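Local coordinates for ABC-type transport system, molybdenum-specific extracellular solute-binding protein (PDB 4KD5) that probably binds molybdate or tungstate outside the cell and delivers the oxyanion to an ABC transporter for uptake, at residues 9-14 against 54-59. Residues are numbered along the deposited sequence; the frame is centred on the assembly and turned at random. Where two conformers were deposited one is given.
Sequences NISAAA and APCDLF
Asp57 meets the backbone of Asn9 where two parallel strands, 6-13 and 58-60, begin to pair in one lobe of a periplasmic-binding-protein fold. Helix 43-52 carries the chain from strand 34-41 to strand 58-60, on the far side of strand 6-13, a beta-alpha-beta crossover of the right-handed kind expected in alpha/beta folds. Followed outward, Asp57 stays beside Asn9: its CB lies 3.4 Å from Asn9 O, and its CG, set anti to the carbonyl carbon, swings back toward Asn9 N. There the tip divides. Asp57 OD2 accepts a hydrogen bond from Asn9 N through its anti lone pair; the modelled 2.5 Å is unusually short, its exact length doubtful at this resolution. OD1 is hydrogen-bonded to Ser202 OG. Aspartate seems suited here, since its short carboxylate can take the N-H of Asn9 just ahead of the first bridge, Ile10 with Leu58.

Asn9 O is gripped twice, by Asp57 N at 2.8 Å in the carbonyl plane and by Leu58 N, tilted 19° from that plane. Parallel pairing then proceeds through Ser11 N, which donates to Leu58 O at 3.0 Å. Ile10 and Leu58 project from the same face and lie side by side, Ile10 CG1 against Leu58 CB at 3.7 Å; branched aliphatic groups suit this buried layer, covered by Phe211 of helix 205-215.

On the other face are Ser11 and Phe59. The flat, apolar ring of Phe59 packs against Leu46 and Ile50 of helix 43-52, near the predicted molybdate residue Ser43. With CG anti to the backbone N (chi1 176°), the ring turns its edge to the backbone carbonyl of small Ser11. Phe59 CD1 lies 3.1 Å from Ser11 O, near the ring plane. Ser11 OG approaches Phe59 CD1 from off that plane, at 3.3 Å.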
ATOM      1  N   ASN A   9       7.204  -7.975  10.802  1.00 49.85           N
ATOM      2  CA  ASN A   9       8.399  -8.538  11.409  1.00 42.02           C
ATOM      3  C   ASN A   9       9.637  -7.809  10.911  1.00 41.86           C
ATOM      4  O   ASN A   9       9.948  -7.843   9.717  1.00 41.88           O
ATOM      5  CB  ASN A   9       8.504 -10.034  11.099  1.00 41.67           C
ATOM      6  CG  ASN A   9       7.579 -10.871  11.954  1.00 53.66           C
ATOM      7  OD1 ASN A   9       7.623 -10.807  13.184  1.00 57.94           O
ATOM      8  ND2 ASN A   9       6.722 -11.652  11.308  1.00 65.51           N
ATOM      9  N   ILE A  10      10.336  -7.139  11.820  1.00 42.75           N
ATOM     10  CA  ILE A  10      11.575  -6.461  11.459  1.00 50.78           C
ATOM     11  C   ILE A  10      12.781  -7.153  12.095  1.00 50.41           C
ATOM     12  O   ILE A  10      12.808  -7.385  13.304  1.00 57.27           O
ATOM     13  CB  ILE A  10      11.561  -4.967  11.850  1.00 49.86           C
ATOM     14  CG1 ILE A  10      10.593  -4.186  10.966  1.00 52.42           C
ATOM     15  CG2 ILE A  10      12.944  -4.357  11.708  1.00 39.19           C
ATOM     16  CD1 ILE A  10       9.161  -4.244  11.413  1.00 48.33           C
ATOM     17  N   SER A  11      13.767  -7.494  11.272  1.00 47.75           N
ATOM     18  CA  SER A  11      15.039  -8.004  11.775  1.00 54.08           C
ATOM     19  C   SER A  11      16.104  -6.928  11.587  1.00 57.87           C
ATOM     20  O   SER A  11      16.258  -6.390  10.491  1.00 63.94           O
ATOM     21  CB  SER A  11      15.438  -9.284  11.047  1.00 50.12           C
ATOM     22  OG  SER A  11      15.398  -9.110   9.648  1.00 60.51           O
ATOM     23  N   ALA A  12      16.827  -6.606  12.658  1.00 49.35           N
ATOM     24  CA  ALA A  12      17.819  -5.536  12.624  1.00 46.31           C
ATOM     25  C   ALA A  12      19.094  -5.959  13.327  1.00 57.73           C
ATOM     26  O   ALA A  12      19.076  -6.857  14.164  1.00 63.45           O
ATOM     27  CB  ALA A  12      17.265  -4.282  13.264  1.00 46.33           C
ATOM     28  N   ALA A  13      20.201  -5.299  12.998  1.00 62.15           N
ATOM     29  CA  ALA A  13      21.458  -5.550  13.692  1.00 63.79           C
ATOM     30  C   ALA A  13      21.278  -5.196  15.161  1.00 62.90           C
ATOM     31  O   ALA A  13      20.701  -4.155  15.480  1.00 60.05           O
ATOM     32  CB  ALA A  13      22.569  -4.727  13.086  1.00 45.16           C
ATOM     33  N   ALA A  14      21.791  -6.045  16.050  1.00 61.09           N
ATOM     34  CA  ALA A  14      21.598  -5.880  17.493  1.00 61.18           C
ATOM     35  C   ALA A  14      22.117  -4.559  18.065  1.00 59.46           C
ATOM     36  O   ALA A  14      21.852  -4.233  19.223  1.00 68.24           O
ATOM     37  CB  ALA A  14      22.212  -7.051  18.239  1.00 63.52           C
ATOM     38  N   ALA A  54      12.303 -17.623   6.413  1.00 60.67           N
ATOM     39  CA  ALA A  54      11.721 -17.113   7.649  1.00 56.44           C
ATOM     40  C   ALA A  54      10.911 -15.861   7.349  1.00 63.99           C
ATOM     41  O   ALA A  54      11.389 -14.955   6.662  1.00 65.26           O
ATOM     42  CB  ALA A  54      12.803 -16.807   8.660  1.00 54.14           C
ATOM     43  N   PRO A  55       9.684 -15.800   7.886  1.00 69.05           N
ATOM     44  CA  PRO A  55       8.725 -14.733   7.573  1.00 63.80           C
ATOM     45  C   PRO A  55       9.131 -13.366   8.117  1.00 62.08           C
ATOM     46  O   PRO A  55       8.623 -12.925   9.153  1.00 73.73           O
ATOM     47  CB  PRO A  55       7.439 -15.209   8.254  1.00 67.35           C
ATOM     48  CG  PRO A  55       7.901 -16.096   9.362  1.00 70.24           C
ATOM     49  CD  PRO A  55       9.140 -16.776   8.849  1.00 70.01           C
ATOM     50  N   CYS A  56      10.046 -12.704   7.420  0.63 56.59           N
ATOM     51  CA  CYS A  56      10.479 -11.370   7.806  0.63 55.52           C
ATOM     52  C   CYS A  56       9.938 -10.356   6.812  0.63 53.80           C
ATOM     53  O   CYS A  56       9.809 -10.649   5.628  0.63 56.41           O
ATOM     54  CB  CYS A  56      12.004 -11.306   7.866  0.63 54.75           C
ATOM     55  SG  CYS A  56      12.730 -12.349   9.146  0.63 61.25           S
ATOM     56  N   ASP A  57       9.611  -9.165   7.299  1.00 48.94           N
ATOM     57  CA  ASP A  57       9.035  -8.127   6.449  1.00 57.75           C
ATOM     58  C   ASP A  57      10.031  -7.046   6.052  1.00 54.38           C
ATOM     59  O   ASP A  57      10.085  -6.643   4.893  1.00 54.01           O
ATOM     60  CB  ASP A  57       7.820  -7.485   7.130  1.00 52.10           C
ATOM     61  CG  ASP A  57       6.703  -8.471   7.374  1.00 55.37           C
ATOM     62  OD1 ASP A  57       6.147  -8.990   6.388  1.00 55.19           O
ATOM     63  OD2 ASP A  57       6.384  -8.722   8.552  1.00 60.00           O
ATOM     64  N   LEU A  58      10.812  -6.582   7.020  1.00 55.82           N
ATOM     65  CA  LEU A  58      11.836  -5.576   6.772  1.00 56.89           C
ATOM     66  C   LEU A  58      13.153  -6.032   7.400  1.00 59.62           C
ATOM     67  O   LEU A  58      13.152  -6.687   8.448  1.00 67.63           O
ATOM     68  CB  LEU A  58      11.410  -4.225   7.351  1.00 57.55           C
ATOM     69  CG  LEU A  58      12.135  -2.970   6.856  1.00 57.13           C
ATOM     70  CD1 LEU A  58      11.513  -2.455   5.572  1.00 49.23           C
ATOM     71  CD2 LEU A  58      12.099  -1.885   7.914  1.00 62.89           C
ATOM     72  N   PHE A  59      14.270  -5.704   6.758  1.00 51.70           N
ATOM     73  CA  PHE A  59      15.584  -6.076   7.274  1.00 49.92           C
ATOM     74  C   PHE A  59      16.515  -4.863   7.287  1.00 49.03           C
ATOM     75  O   PHE A  59      16.676  -4.183   6.271  1.00 50.78           O
ATOM     76  CB  PHE A  59      16.168  -7.215   6.435  1.00 50.32           C
ATOM     77  CG  PHE A  59      17.561  -7.618   6.829  1.00 54.34           C
ATOM     78  CD1 PHE A  59      17.936  -7.687   8.163  1.00 58.02           C
ATOM     79  CD2 PHE A  59      18.487  -7.968   5.860  1.00 54.87           C
ATOM     80  CE1 PHE A  59      19.215  -8.072   8.516  1.00 54.94           C
ATOM     81  CE2 PHE A  59      19.765  -8.353   6.204  1.00 52.95           C
ATOM     82  CZ  PHE A  59      20.132  -8.406   7.535  1.00 56.11           C
TER